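Local coordinates for protein guanylate kinase (Coxiella burnetii, PDB 3TR0) that catalyses the ATP-dependent phosphorylation of GMP to GDP as a guanylate kinase of the P-loop fold, and is probably needed for recycling GMP, at residues A[7-12]-A[100-105]; A[35-40]-A[88-93]; A[72-77]-A[110-115]. All coordinates share one frame; numbering follows the deposited sequence.

Contact 1: A[7-12]-A[100-105]; sequences ANLFII and VLLEID. With 5GP (guanosine-5'-monophosphate), chain D.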
loop_
_atom_site.group_PDB
_atom_site.type_symbol
_atom_site.label_atom_id
_atom_site.label_comp_id
_atom_site.label_asym_id
_atom_site.label_seq_id
_atom_site.Cartn_x
_atom_site.Cartn_y
_atom_site.Cartn_z
ATOM N N ALA A 7 -10.838 -10.859 1.450
ATOM C CA ALA A 7 -11.258 -9.791 0.558
ATOM C C ALA A 7 -11.576 -8.517 1.323
ATOM O O ALA A 7 -11.958 -8.559 2.488
ATOM C CB ALA A 7 -12.467 -10.240 -0.259
ATOM N N ASN A 8 -11.427 -7.384 0.650
ATOM C CA ASN A 8 -11.610 -6.095 1.293
ATOM C C ASN A 8 -12.494 -5.208 0.431
ATOM O O ASN A 8 -12.752 -5.517 -0.736
ATOM C CB ASN A 8 -10.244 -5.432 1.513
ATOM C CG ASN A 8 -10.260 -4.399 2.627
ATOM O OD1 ASN A 8 -11.312 -4.041 3.149
ATOM N ND2 ASN A 8 -9.081 -3.918 2.997
ATOM N N LEU A 9 -12.966 -4.114 1.015
ATOM C CA LEU A 9 -13.683 -3.091 0.270
ATOM C C LEU A 9 -12.734 -1.944 -0.063
ATOM O O LEU A 9 -11.974 -1.496 0.786
ATOM C CB LEU A 9 -14.854 -2.561 1.094
ATOM C CG LEU A 9 -15.872 -3.599 1.577
ATOM C CD1 LEU A 9 -16.956 -2.919 2.399
ATOM C CD2 LEU A 9 -16.477 -4.341 0.396
ATOM N N PHE A 10 -12.789 -1.476 -1.302
ATOM C CA PHE A 10 -11.975 -0.353 -1.729
ATOM C C PHE A 10 -12.883 0.771 -2.175
ATOM O O PHE A 10 -13.520 0.681 -3.223
ATOM C CB PHE A 10 -11.035 -0.770 -2.860
ATOM C CG PHE A 10 -9.974 -1.741 -2.428
ATOM C CD1 PHE A 10 -8.768 -1.289 -1.926
ATOM C CD2 PHE A 10 -10.194 -3.108 -2.501
ATOM C CE1 PHE A 10 -7.792 -2.180 -1.522
ATOM C CE2 PHE A 10 -9.222 -3.999 -2.100
ATOM C CZ PHE A 10 -8.021 -3.535 -1.603
ATOM N N ILE A 11 -12.950 1.820 -1.359
ATOM C CA ILE A 11 -13.836 2.948 -1.617
ATOM C C ILE A 11 -13.125 3.928 -2.533
ATOM O O ILE A 11 -11.993 4.316 -2.265
ATOM C CB ILE A 11 -14.205 3.669 -0.305
ATOM C CG1 ILE A 11 -14.892 2.702 0.664
ATOM C CG2 ILE A 11 -15.102 4.869 -0.580
ATOM C CD1 ILE A 11 -14.862 3.159 2.106
ATOM N N ILE A 12 -13.789 4.317 -3.617
ATOM C CA ILE A 12 -13.246 5.312 -4.529
ATOM C C ILE A 12 -14.182 6.510 -4.572
ATOM O O ILE A 12 -15.344 6.375 -4.960
ATOM C CB ILE A 12 -13.137 4.768 -5.956
ATOM C CG1 ILE A 12 -12.552 3.356 -5.955
ATOM C CG2 ILE A 12 -12.295 5.699 -6.807
ATOM C CD1 ILE A 12 -11.112 3.304 -5.515
ATOM N N VAL A 100 -14.017 -5.793 -3.523
ATOM C CA VAL A 100 -15.112 -5.039 -4.113
ATOM C C VAL A 100 -14.763 -3.567 -4.172
ATOM O O VAL A 100 -14.291 -2.994 -3.193
ATOM C CB VAL A 100 -16.410 -5.202 -3.318
ATOM C CG1 VAL A 100 -17.485 -4.255 -3.858
ATOM C CG2 VAL A 100 -16.891 -6.654 -3.377
ATOM N N LEU A 101 -14.995 -2.967 -5.332
ATOM C CA LEU A 101 -14.809 -1.536 -5.508
ATOM C C LEU A 101 -16.128 -0.818 -5.294
ATOM O O LEU A 101 -17.143 -1.180 -5.890
ATOM C CB LEU A 101 -14.283 -1.245 -6.909
ATOM C CG LEU A 101 -12.817 -1.615 -7.111
ATOM C CD1 LEU A 101 -12.515 -1.859 -8.574
ATOM C CD2 LEU A 101 -11.934 -0.519 -6.548
ATOM N N LEU A 102 -16.113 0.193 -4.433
ATOM C CA LEU A 102 -17.305 0.996 -4.186
ATOM C C LEU A 102 -17.075 2.423 -4.669
ATOM O O LEU A 102 -16.290 3.169 -4.082
ATOM C CB LEU A 102 -17.658 0.995 -2.696
ATOM C CG LEU A 102 -17.930 -0.368 -2.041
ATOM C CD1 LEU A 102 -18.078 -0.224 -0.532
ATOM C CD2 LEU A 102 -19.161 -1.002 -2.641
ATOM N N GLU A 103 -17.749 2.794 -5.752
ATOM C CA GLU A 103 -17.674 4.160 -6.250
ATOM C C GLU A 103 -18.780 4.947 -5.578
ATOM O O GLU A 103 -19.901 4.999 -6.082
ATOM C CB GLU A 103 -17.878 4.194 -7.761
ATOM C CG GLU A 103 -16.854 3.422 -8.558
ATOM C CD GLU A 103 -17.158 3.447 -10.046
ATOM O OE1 GLU A 103 -18.178 2.853 -10.455
ATOM O OE2 GLU A 103 -16.384 4.068 -10.802
ATOM N N ILE A 104 -18.472 5.531 -4.426
ATOM C CA ILE A 104 -19.481 6.192 -3.610
ATOM C C ILE A 104 -18.970 7.538 -3.119
ATOM O O ILE A 104 -17.772 7.799 -3.169
ATOM C CB ILE A 104 -19.887 5.322 -2.408
ATOM C CG1 ILE A 104 -18.668 4.990 -1.548
ATOM C CG2 ILE A 104 -20.555 4.031 -2.883
ATOM C CD1 ILE A 104 -18.982 4.115 -0.347
ATOM N N ASP A 105 -19.875 8.397 -2.652
ATOM C CA ASP A 105 -19.483 9.737 -2.228
ATOM C C ASP A 105 -18.933 9.720 -0.811
ATOM O O ASP A 105 -18.809 8.657 -0.201
ATOM C CB ASP A 105 -20.645 10.735 -2.345
ATOM C CG ASP A 105 -21.590 10.686 -1.159
ATOM O OD1 ASP A 105 -21.807 9.592 -0.614
ATOM O OD2 ASP A 105 -22.122 11.750 -0.772
HETATM P P 5GP D . -23.850 10.390 -11.016
HETATM O O1P 5GP D . -23.686 9.144 -11.852
HETATM O O2P 5GP D . -25.245 10.903 -10.771
HETATM O O3P 5GP D . -22.991 11.481 -11.611
HETATM O "O5'" 5GP D . -23.104 10.191 -9.626
HETATM C "C5'" 5GP D . -23.303 11.097 -8.554
HETATM C "C4'" 5GP D . -22.401 10.774 -7.394
HETATM O "O4'" 5GP D . -23.101 9.928 -6.460
HETATM C "C3'" 5GP D . -21.153 9.976 -7.734
HETATM O "O3'" 5GP D . -20.106 10.780 -8.248
HETATM C "C2'" 5GP D . -20.804 9.297 -6.413
HETATM O "O2'" 5GP D . -20.032 10.167 -5.599
HETATM C "C1'" 5GP D . -22.181 9.129 -5.760
HETATM N N9 5GP D . -22.652 7.733 -5.785
HETATM C C8 5GP D . -22.897 6.934 -6.833
HETATM N N7 5GP D . -23.338 5.738 -6.367
HETATM C C5 5GP D . -23.362 5.808 -5.015
HETATM C C6 5GP D . -23.708 4.930 -3.993
HETATM O O6 5GP D . -24.102 3.766 -4.245
HETATM N N1 5GP D . -23.615 5.342 -2.722
HETATM C C2 5GP D . -23.194 6.577 -2.414
HETATM N N2 5GP D . -23.103 6.981 -1.124
HETATM N N3 5GP D . -22.850 7.446 -3.381
HETATM C C4 5GP D . -22.936 7.074 -4.674
#

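Contact 2: A[35-40]-A[88-93]; sequences KISISH and DWVLRQ. With 5GP (guanosine-5'-monophosphate), chain D.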
loop_
_atom_site.group_PDB
_atom_site.type_symbol
_atom_site.label_atom_id
_atom_site.label_comp_id
_atom_site.label_asym_id
_atom_site.label_seq_id
_atom_site.Cartn_x
_atom_site.Cartn_y
_atom_site.Cartn_z
ATOM N N LYS A 35 -14.250 -6.769 -8.251
ATOM C CA LYS A 35 -15.432 -6.389 -9.016
ATOM C C LYS A 35 -16.023 -5.079 -8.521
ATOM O O LYS A 35 -15.872 -4.718 -7.352
ATOM C CB LYS A 35 -16.475 -7.506 -8.964
ATOM C CG LYS A 35 -15.906 -8.867 -9.345
ATOM C CD LYS A 35 -16.679 -9.522 -10.474
ATOM C CE LYS A 35 -17.841 -10.345 -9.948
ATOM N NZ LYS A 35 -18.457 -11.175 -11.022
ATOM N N ILE A 36 -16.695 -4.368 -9.420
ATOM C CA ILE A 36 -17.310 -3.095 -9.086
ATOM C C ILE A 36 -18.757 -3.278 -8.666
ATOM O O ILE A 36 -19.550 -3.881 -9.389
ATOM C CB ILE A 36 -17.286 -2.125 -10.285
ATOM C CG1 ILE A 36 -15.863 -1.953 -10.815
ATOM C CG2 ILE A 36 -17.871 -0.786 -9.886
ATOM C CD1 ILE A 36 -15.796 -1.215 -12.140
ATOM N N SER A 37 -19.104 -2.757 -7.496
ATOM C CA SER A 37 -20.499 -2.749 -7.071
ATOM C C SER A 37 -21.310 -1.810 -7.953
ATOM O O SER A 37 -20.967 -0.636 -8.102
ATOM C CB SER A 37 -20.617 -2.323 -5.608
ATOM O OG SER A 37 -21.972 -2.189 -5.221
ATOM N N ILE A 38 -22.380 -2.336 -8.546
ATOM C CA ILE A 38 -23.303 -1.511 -9.316
ATOM C C ILE A 38 -24.383 -0.988 -8.382
ATOM O O ILE A 38 -25.149 -1.763 -7.801
ATOM C CB ILE A 38 -23.953 -2.299 -10.468
ATOM C CG1 ILE A 38 -22.877 -2.803 -11.433
ATOM C CG2 ILE A 38 -24.971 -1.434 -11.193
ATOM C CD1 ILE A 38 -21.885 -1.734 -11.843
ATOM N N SER A 39 -24.427 0.331 -8.230
ATOM C CA SER A 39 -25.329 0.977 -7.282
ATOM C C SER A 39 -26.762 1.079 -7.782
ATOM O O SER A 39 -27.023 1.025 -8.985
ATOM C CB SER A 39 -24.826 2.388 -6.952
ATOM O OG SER A 39 -23.541 2.339 -6.343
ATOM N N HIS A 40 -27.684 1.233 -6.839
ATOM C CA HIS A 40 -29.050 1.632 -7.146
ATOM C C HIS A 40 -29.130 3.150 -7.030
ATOM O O HIS A 40 -28.468 3.748 -6.181
ATOM C CB HIS A 40 -30.033 0.977 -6.173
ATOM C CG HIS A 40 -30.266 -0.480 -6.428
ATOM N ND1 HIS A 40 -29.377 -1.459 -6.035
ATOM C CD2 HIS A 40 -31.297 -1.129 -7.021
ATOM C CE1 HIS A 40 -29.846 -2.644 -6.383
ATOM N NE2 HIS A 40 -31.013 -2.472 -6.982
ATOM N N ASP A 88 -26.300 -7.314 -0.106
ATOM C CA ASP A 88 -26.105 -8.745 -0.301
ATOM C C ASP A 88 -25.097 -9.065 -1.400
ATOM O O ASP A 88 -24.284 -9.982 -1.260
ATOM C CB ASP A 88 -27.435 -9.453 -0.561
ATOM C CG ASP A 88 -27.361 -10.934 -0.279
ATOM O OD1 ASP A 88 -27.146 -11.302 0.896
ATOM O OD2 ASP A 88 -27.506 -11.731 -1.225
ATOM N N TRP A 89 -25.142 -8.316 -2.495
ATOM C CA TRP A 89 -24.220 -8.576 -3.592
ATOM C C TRP A 89 -22.775 -8.420 -3.132
ATOM O O TRP A 89 -21.915 -9.226 -3.473
ATOM C CB TRP A 89 -24.493 -7.649 -4.772
ATOM C CG TRP A 89 -23.553 -7.875 -5.911
ATOM C CD1 TRP A 89 -23.739 -8.711 -6.973
ATOM C CD2 TRP A 89 -22.268 -7.271 -6.096
ATOM N NE1 TRP A 89 -22.653 -8.659 -7.813
ATOM C CE2 TRP A 89 -21.736 -7.780 -7.298
ATOM C CE3 TRP A 89 -21.518 -6.342 -5.367
ATOM C CZ2 TRP A 89 -20.493 -7.388 -7.790
ATOM C CZ3 TRP A 89 -20.279 -5.958 -5.856
ATOM C CH2 TRP A 89 -19.780 -6.481 -7.054
ATOM N N VAL A 90 -22.516 -7.379 -2.351
ATOM C CA VAL A 90 -21.170 -7.112 -1.856
ATOM C C VAL A 90 -20.675 -8.262 -0.976
ATOM O O VAL A 90 -19.565 -8.763 -1.153
ATOM C CB VAL A 90 -21.121 -5.795 -1.063
ATOM C CG1 VAL A 90 -19.783 -5.647 -0.357
ATOM C CG2 VAL A 90 -21.369 -4.607 -1.987
ATOM N N LEU A 91 -21.511 -8.689 -0.038
ATOM C CA LEU A 91 -21.124 -9.760 0.871
ATOM C C LEU A 91 -20.900 -11.088 0.146
ATOM O O LEU A 91 -20.033 -11.864 0.533
ATOM C CB LEU A 91 -22.141 -9.912 2.004
ATOM C CG LEU A 91 -22.311 -8.664 2.872
ATOM C CD1 LEU A 91 -23.236 -8.949 4.048
ATOM C CD2 LEU A 91 -20.953 -8.162 3.362
ATOM N N ARG A 92 -21.677 -11.352 -0.902
ATOM C CA ARG A 92 -21.443 -12.541 -1.719
ATOM C C ARG A 92 -20.053 -12.524 -2.360
ATOM O O ARG A 92 -19.363 -13.549 -2.396
ATOM C CB ARG A 92 -22.515 -12.698 -2.796
ATOM C CG ARG A 92 -23.884 -13.040 -2.251
ATOM C CD ARG A 92 -24.743 -13.735 -3.300
ATOM N NE ARG A 92 -24.894 -12.959 -4.530
ATOM C CZ ARG A 92 -25.781 -11.983 -4.698
ATOM N NH1 ARG A 92 -26.592 -11.643 -3.706
ATOM N NH2 ARG A 92 -25.855 -11.339 -5.854
ATOM N N GLN A 93 -19.649 -11.359 -2.860
ATOM C CA GLN A 93 -18.335 -11.197 -3.476
ATOM C C GLN A 93 -17.215 -11.419 -2.472
ATOM O O GLN A 93 -16.248 -12.129 -2.754
ATOM C CB GLN A 93 -18.193 -9.803 -4.097
ATOM C CG GLN A 93 -19.297 -9.441 -5.068
ATOM C CD GLN A 93 -19.554 -10.527 -6.093
ATOM O OE1 GLN A 93 -18.625 -11.055 -6.700
ATOM N NE2 GLN A 93 -20.824 -10.868 -6.288
HETATM P P 5GP D . -23.850 10.390 -11.016
HETATM O O1P 5GP D . -23.686 9.144 -11.852
HETATM O O2P 5GP D . -25.245 10.903 -10.771
HETATM O O3P 5GP D . -22.991 11.481 -11.611
HETATM O "O5'" 5GP D . -23.104 10.191 -9.626
HETATM C "C5'" 5GP D . -23.303 11.097 -8.554
HETATM C "C4'" 5GP D . -22.401 10.774 -7.394
HETATM O "O4'" 5GP D . -23.101 9.928 -6.460
HETATM C "C3'" 5GP D . -21.153 9.976 -7.734
HETATM O "O3'" 5GP D . -20.106 10.780 -8.248
HETATM C "C2'" 5GP D . -20.804 9.297 -6.413
HETATM O "O2'" 5GP D . -20.032 10.167 -5.599
HETATM C "C1'" 5GP D . -22.181 9.129 -5.760
HETATM N N9 5GP D . -22.652 7.733 -5.785
HETATM C C8 5GP D . -22.897 6.934 -6.833
HETATM N N7 5GP D . -23.338 5.738 -6.367
HETATM C C5 5GP D . -23.362 5.808 -5.015
HETATM C C6 5GP D . -23.708 4.930 -3.993
HETATM O O6 5GP D . -24.102 3.766 -4.245
HETATM N N1 5GP D . -23.615 5.342 -2.722
HETATM C C2 5GP D . -23.194 6.577 -2.414
HETATM N N2 5GP D . -23.103 6.981 -1.124
HETATM N N3 5GP D . -22.850 7.446 -3.381
HETATM C C4 5GP D . -22.936 7.074 -4.674
#

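Contact 3: A[72-77]-A[110-115]; sequences FLEHAT and RQIREL. With 5GP (guanosine-5'-monophosphate), chain D.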
loop_
_atom_site.group_PDB
_atom_site.type_symbol
_atom_site.label_atom_id
_atom_site.label_comp_id
_atom_site.label_asym_id
_atom_site.label_seq_id
_atom_site.Cartn_x
_atom_site.Cartn_y
_atom_site.Cartn_z
ATOM N N PHE A 72 -29.717 -1.777 1.889
ATOM C CA PHE A 72 -28.483 -1.087 1.534
ATOM C C PHE A 72 -27.401 -1.222 2.599
ATOM O O PHE A 72 -27.663 -1.097 3.793
ATOM C CB PHE A 72 -28.749 0.391 1.246
ATOM C CG PHE A 72 -29.540 0.633 -0.006
ATOM C CD1 PHE A 72 -29.054 0.225 -1.235
ATOM C CD2 PHE A 72 -30.764 1.279 0.047
ATOM C CE1 PHE A 72 -29.776 0.451 -2.388
ATOM C CE2 PHE A 72 -31.483 1.514 -1.102
ATOM C CZ PHE A 72 -30.992 1.094 -2.321
ATOM N N LEU A 73 -26.179 -1.475 2.146
ATOM C CA LEU A 73 -25.012 -1.493 3.015
ATOM C C LEU A 73 -24.700 -0.057 3.380
ATOM O O LEU A 73 -24.138 0.237 4.439
ATOM C CB LEU A 73 -23.831 -2.089 2.252
ATOM C CG LEU A 73 -22.580 -2.488 3.026
ATOM C CD1 LEU A 73 -22.933 -3.505 4.091
ATOM C CD2 LEU A 73 -21.540 -3.046 2.071
ATOM N N GLU A 74 -25.104 0.832 2.481
ATOM C CA GLU A 74 -24.736 2.227 2.519
ATOM C C GLU A 74 -25.699 2.975 1.606
ATOM O O GLU A 74 -26.051 2.474 0.537
ATOM C CB GLU A 74 -23.299 2.348 2.002
ATOM C CG GLU A 74 -22.822 3.731 1.682
ATOM C CD GLU A 74 -23.410 4.282 0.400
ATOM O OE1 GLU A 74 -23.397 3.587 -0.648
ATOM O OE2 GLU A 74 -23.886 5.427 0.455
ATOM N N HIS A 75 -26.144 4.157 2.022
ATOM C CA HIS A 75 -26.968 4.990 1.152
ATOM C C HIS A 75 -26.854 6.471 1.504
ATOM O O HIS A 75 -26.593 6.831 2.651
ATOM C CB HIS A 75 -28.432 4.532 1.172
ATOM C CG HIS A 75 -29.173 4.923 2.412
ATOM N ND1 HIS A 75 -30.042 5.993 2.450
ATOM C CD2 HIS A 75 -29.172 4.394 3.658
ATOM C CE1 HIS A 75 -30.548 6.102 3.667
ATOM N NE2 HIS A 75 -30.034 5.145 4.419
ATOM N N ALA A 76 -27.044 7.328 0.507
ATOM C CA ALA A 76 -26.899 8.761 0.711
ATOM C C ALA A 76 -27.744 9.537 -0.279
ATOM O O ALA A 76 -28.192 8.998 -1.292
ATOM C CB ALA A 76 -25.434 9.173 0.585
ATOM N N THR A 77 -27.955 10.812 0.028
ATOM C CA THR A 77 -28.649 11.715 -0.871
ATOM C C THR A 77 -27.652 12.688 -1.473
ATOM O O THR A 77 -26.881 13.321 -0.753
ATOM C CB THR A 77 -29.738 12.509 -0.136
ATOM O OG1 THR A 77 -30.710 11.603 0.399
ATOM C CG2 THR A 77 -30.416 13.478 -1.088
ATOM N N ARG A 110 -18.039 7.364 4.813
ATOM C CA ARG A 110 -18.131 7.384 6.272
ATOM C C ARG A 110 -18.898 6.171 6.799
ATOM O O ARG A 110 -18.516 5.581 7.808
ATOM C CB ARG A 110 -18.781 8.682 6.769
ATOM C CG ARG A 110 -17.952 9.941 6.545
ATOM C CD ARG A 110 -18.587 11.144 7.241
ATOM N NE ARG A 110 -17.772 12.351 7.157
ATOM C CZ ARG A 110 -18.034 13.473 7.819
ATOM N NH1 ARG A 110 -19.092 13.541 8.617
ATOM N NH2 ARG A 110 -17.241 14.530 7.688
ATOM N N GLN A 111 -19.977 5.801 6.115
ATOM C CA GLN A 111 -20.793 4.663 6.535
ATOM C C GLN A 111 -20.022 3.355 6.425
ATOM O O GLN A 111 -20.037 2.532 7.341
ATOM C CB GLN A 111 -22.070 4.577 5.699
ATOM C CG GLN A 111 -23.040 5.718 5.931
ATOM C CD GLN A 111 -24.195 5.692 4.957
ATOM O OE1 GLN A 111 -24.909 4.694 4.851
ATOM N NE2 GLN A 111 -24.375 6.784 4.227
ATOM N N ILE A 112 -19.350 3.166 5.295
ATOM C CA ILE A 112 -18.589 1.946 5.057
ATOM C C ILE A 112 -17.437 1.791 6.055
ATOM O O ILE A 112 -17.199 0.698 6.569
ATOM C CB ILE A 112 -18.051 1.894 3.618
ATOM C CG1 ILE A 112 -19.209 1.892 2.619
ATOM C CG2 ILE A 112 -17.189 0.657 3.419
ATOM C CD1 ILE A 112 -20.114 0.681 2.740
ATOM N N ARG A 113 -16.730 2.883 6.332
ATOM C CA ARG A 113 -15.625 2.840 7.294
ATOM C C ARG A 113 -16.088 2.357 8.664
ATOM O O ARG A 113 -15.383 1.603 9.335
ATOM C CB ARG A 113 -14.937 4.201 7.425
ATOM C CG ARG A 113 -14.112 4.597 6.219
ATOM C CD ARG A 113 -13.272 5.840 6.488
ATOM N NE ARG A 113 -12.854 6.458 5.235
ATOM C CZ ARG A 113 -13.446 7.516 4.696
ATOM N NH1 ARG A 113 -14.468 8.092 5.318
ATOM N NH2 ARG A 113 -13.013 8.006 3.542
ATOM N N GLU A 114 -17.269 2.799 9.077
ATOM C CA GLU A 114 -17.855 2.359 10.338
ATOM C C GLU A 114 -18.191 0.874 10.282
ATOM O O GLU A 114 -17.881 0.114 11.200
ATOM C CB GLU A 114 -19.125 3.156 10.640
ATOM C CG GLU A 114 -18.888 4.611 11.004
ATOM C CD GLU A 114 -18.838 4.834 12.503
ATOM O OE1 GLU A 114 -19.493 4.065 13.240
ATOM O OE2 GLU A 114 -18.144 5.773 12.946
ATOM N N LEU A 115 -18.818 0.470 9.184
ATOM C CA LEU A 115 -19.378 -0.868 9.043
ATOM C C LEU A 115 -18.335 -1.940 8.714
ATOM O O LEU A 115 -18.519 -3.114 9.040
ATOM C CB LEU A 115 -20.479 -0.838 7.979
ATOM C CG LEU A 115 -21.226 -2.115 7.608
ATOM C CD1 LEU A 115 -22.635 -1.775 7.148
ATOM C CD2 LEU A 115 -20.472 -2.886 6.533
HETATM P P 5GP D . -23.850 10.390 -11.016
HETATM O O1P 5GP D . -23.686 9.144 -11.852
HETATM O O2P 5GP D . -25.245 10.903 -10.771
HETATM O O3P 5GP D . -22.991 11.481 -11.611
HETATM O "O5'" 5GP D . -23.104 10.191 -9.626
HETATM C "C5'" 5GP D . -23.303 11.097 -8.554
HETATM C "C4'" 5GP D . -22.401 10.774 -7.394
HETATM O "O4'" 5GP D . -23.101 9.928 -6.460
HETATM C "C3'" 5GP D . -21.153 9.976 -7.734
HETATM O "O3'" 5GP D . -20.106 10.780 -8.248
HETATM C "C2'" 5GP D . -20.804 9.297 -6.413
HETATM O "O2'" 5GP D . -20.032 10.167 -5.599
HETATM C "C1'" 5GP D . -22.181 9.129 -5.760
HETATM N N9 5GP D . -22.652 7.733 -5.785
HETATM C C8 5GP D . -22.897 6.934 -6.833
HETATM N N7 5GP D . -23.338 5.738 -6.367
HETATM C C5 5GP D . -23.362 5.808 -5.015
HETATM C C6 5GP D . -23.708 4.930 -3.993
HETATM O O6 5GP D . -24.102 3.766 -4.245
HETATM N N1 5GP D . -23.615 5.342 -2.722
HETATM C C2 5GP D . -23.194 6.577 -2.414
HETATM N N2 5GP D . -23.103 6.981 -1.124
HETATM N N3 5GP D . -22.850 7.446 -3.381
HETATM C C4 5GP D . -22.936 7.074 -4.674
#

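Contact 1: A[7-12]-A[100-105]
Leu102 O is held by two donors of the neighbouring strand: Ile12 N gives a nearly straight hydrogen bond of 2.8 Å (177° at the hydrogen), and the CA-H of Ile11 adds a weaker CH...O contact. The same pattern recurs one step earlier, where Val100 O accepts from Phe10 N at 2.9 Å, with the CA-H of Leu9 in a weaker CH...O contact. In the other direction Val100 N binds Asn8 O and Leu102 N binds Phe10 O, so the strands zip together in parallel register, Leu9 opposite Val100 and Ile11 opposite Leu102. A longer, more bent bond (136°) runs from Ile104 N to Ile12 O.

These are two adjacent strands at the heart of the five-stranded parallel sheet of a P-loop kinase; strand 9-13 runs directly into the predicted ATP-binding loop, and Ile12 touches Lys20. On the face carrying Leu9, Ile11, Val100 and Leu102, the methyl Leu9 CD2 lies beside Val100 CB at 3.8 Å, under helices 87-95 and 106-115. On the face of Phe10 and Ile12, Leu101 CD2 touches both Phe10 CB (3.8 Å) and Ile12 CG1, beneath helix 20-30. Leucine, isoleucine and valine suit a sheet packed between helices in this way.

Ile104 works in two directions. With chi1 at 58°, its CG1 turns back to Ile11 CG2 (3.7 Å), while CG2 is left to press on the guanine of GMP, 3.3 Å from N1. Next to it Asp105 accepts a hydrogen bond from guanine N2 on OD1 at 3.0 Å; that oxygen also caps helix 106-115 through Gly108 N, which holds the carboxylate in place for the base.

Contact 2: A[35-40]-A[88-93]
The edge strand 34-36 of the parallel sheet and the loop that follows it are covered here by Trp89 of helix 87-95, whose indole lies against Lys35, Ile36 and Ser37. The six-membered half of the ring makes the contact. CZ3 comes within 3.4 Å of Ser37 CA, and CH2 lies 3.5 Å from Ile36 O, while Lys35 CB meets the rim near the ring plane. With CG anti to the backbone N (chi1 179°), the indole reaches from the helix to the strand. A small serine suits position 37, since its short side chain lets the ring come close to the backbone; its OG reaches Val90 CG2 at 4.1 Å.

One turn along the helix, Gln93 folds back so that its CG rests 3.4 Å above a face of the indole, toward the rim. Its OE1 touches Lys35 CE (3.4 Å), the two chains crossing at about a right angle. Farther along the loop, Ser39 OG donates a hydrogen bond to guanine O6 of GMP (2.6 Å). Strand 99-103 flanks strand 34-36 and sends Val100 against Trp89 and Gln93, while helix 20-30 packs on Ile36.

Contact 3: A[72-77]-A[110-115]
Gln111 leaves helix 106-115 toward the 72-77 chain, its CB passing 4.2 Å from Glu74 CG. Beyond CG the chain is extended (chi2 172°), which carries the amide to the backbone of His75. There OE1 accepts from His75 N at 3.1 Å and also lies near Glu74 CA, while NE2 donates to His75 O at 2.7 Å (169°). The carbonyl oxygen lies almost in the amide plane of Gln111, whereas NE2 sits above the His75 carbonyl plane rather than on a lone pair. Glutamine suits this place because its one amide matches the N-H and C=O of a single strand residue, as a neighbouring strand would; NE2 has a further weak bond to Gln107 O.

Apolar packing continues along the helix. Ile112 CD1 fits between Glu74 CB (3.7 Å) and Leu73 CG, and Leu73 CD1 reaches Leu115 CD2 at 3.5 Å. Isoleucine and leucine fit here, their branched ends meeting Leu73 and Glu74, the residues at which the chain turns a corner.

Glu74 thus has its aliphatic part held by the helix, and the bend at chi2 turns its carboxylate to the base. OE1 accepts from guanine N1 at 2.7 Å and also binds Thr85 OG1; OE2 faces N2 at a modelled distance too short to be taken literally. A carboxylate facing N1 and N2 of guanine is part of how guanylate kinases recognise the base, set here against a helix of the nucleotide-binding core.

Overall arrangement
Contact 1 forms the centre of the parallel sheet, and contact 2 continues it to the edge: Leu101 N and Lys35 O, 2.8 Å apart, probably pair strand 99-103 with the edge strand. Their centres are about 10 Å apart, and Val100 CG2 packs on Gln93 CB at 3.5 Å. Contact 3, centred about 11 Å from contact 1, joins it through Ile112, whose CG2 meets both Leu9 CD1 and Ile11 CD1 at 3.7 Å. Contacts 2 and 3, about 13 Å between centres, meet at His40 CB on Phe72 CE1 and Val90 CG1 on Leu73 CD2. All three send residues to GMP: Ile104 and Asp105, Ser39, and Glu74 reach the guanine from different parts of the fold.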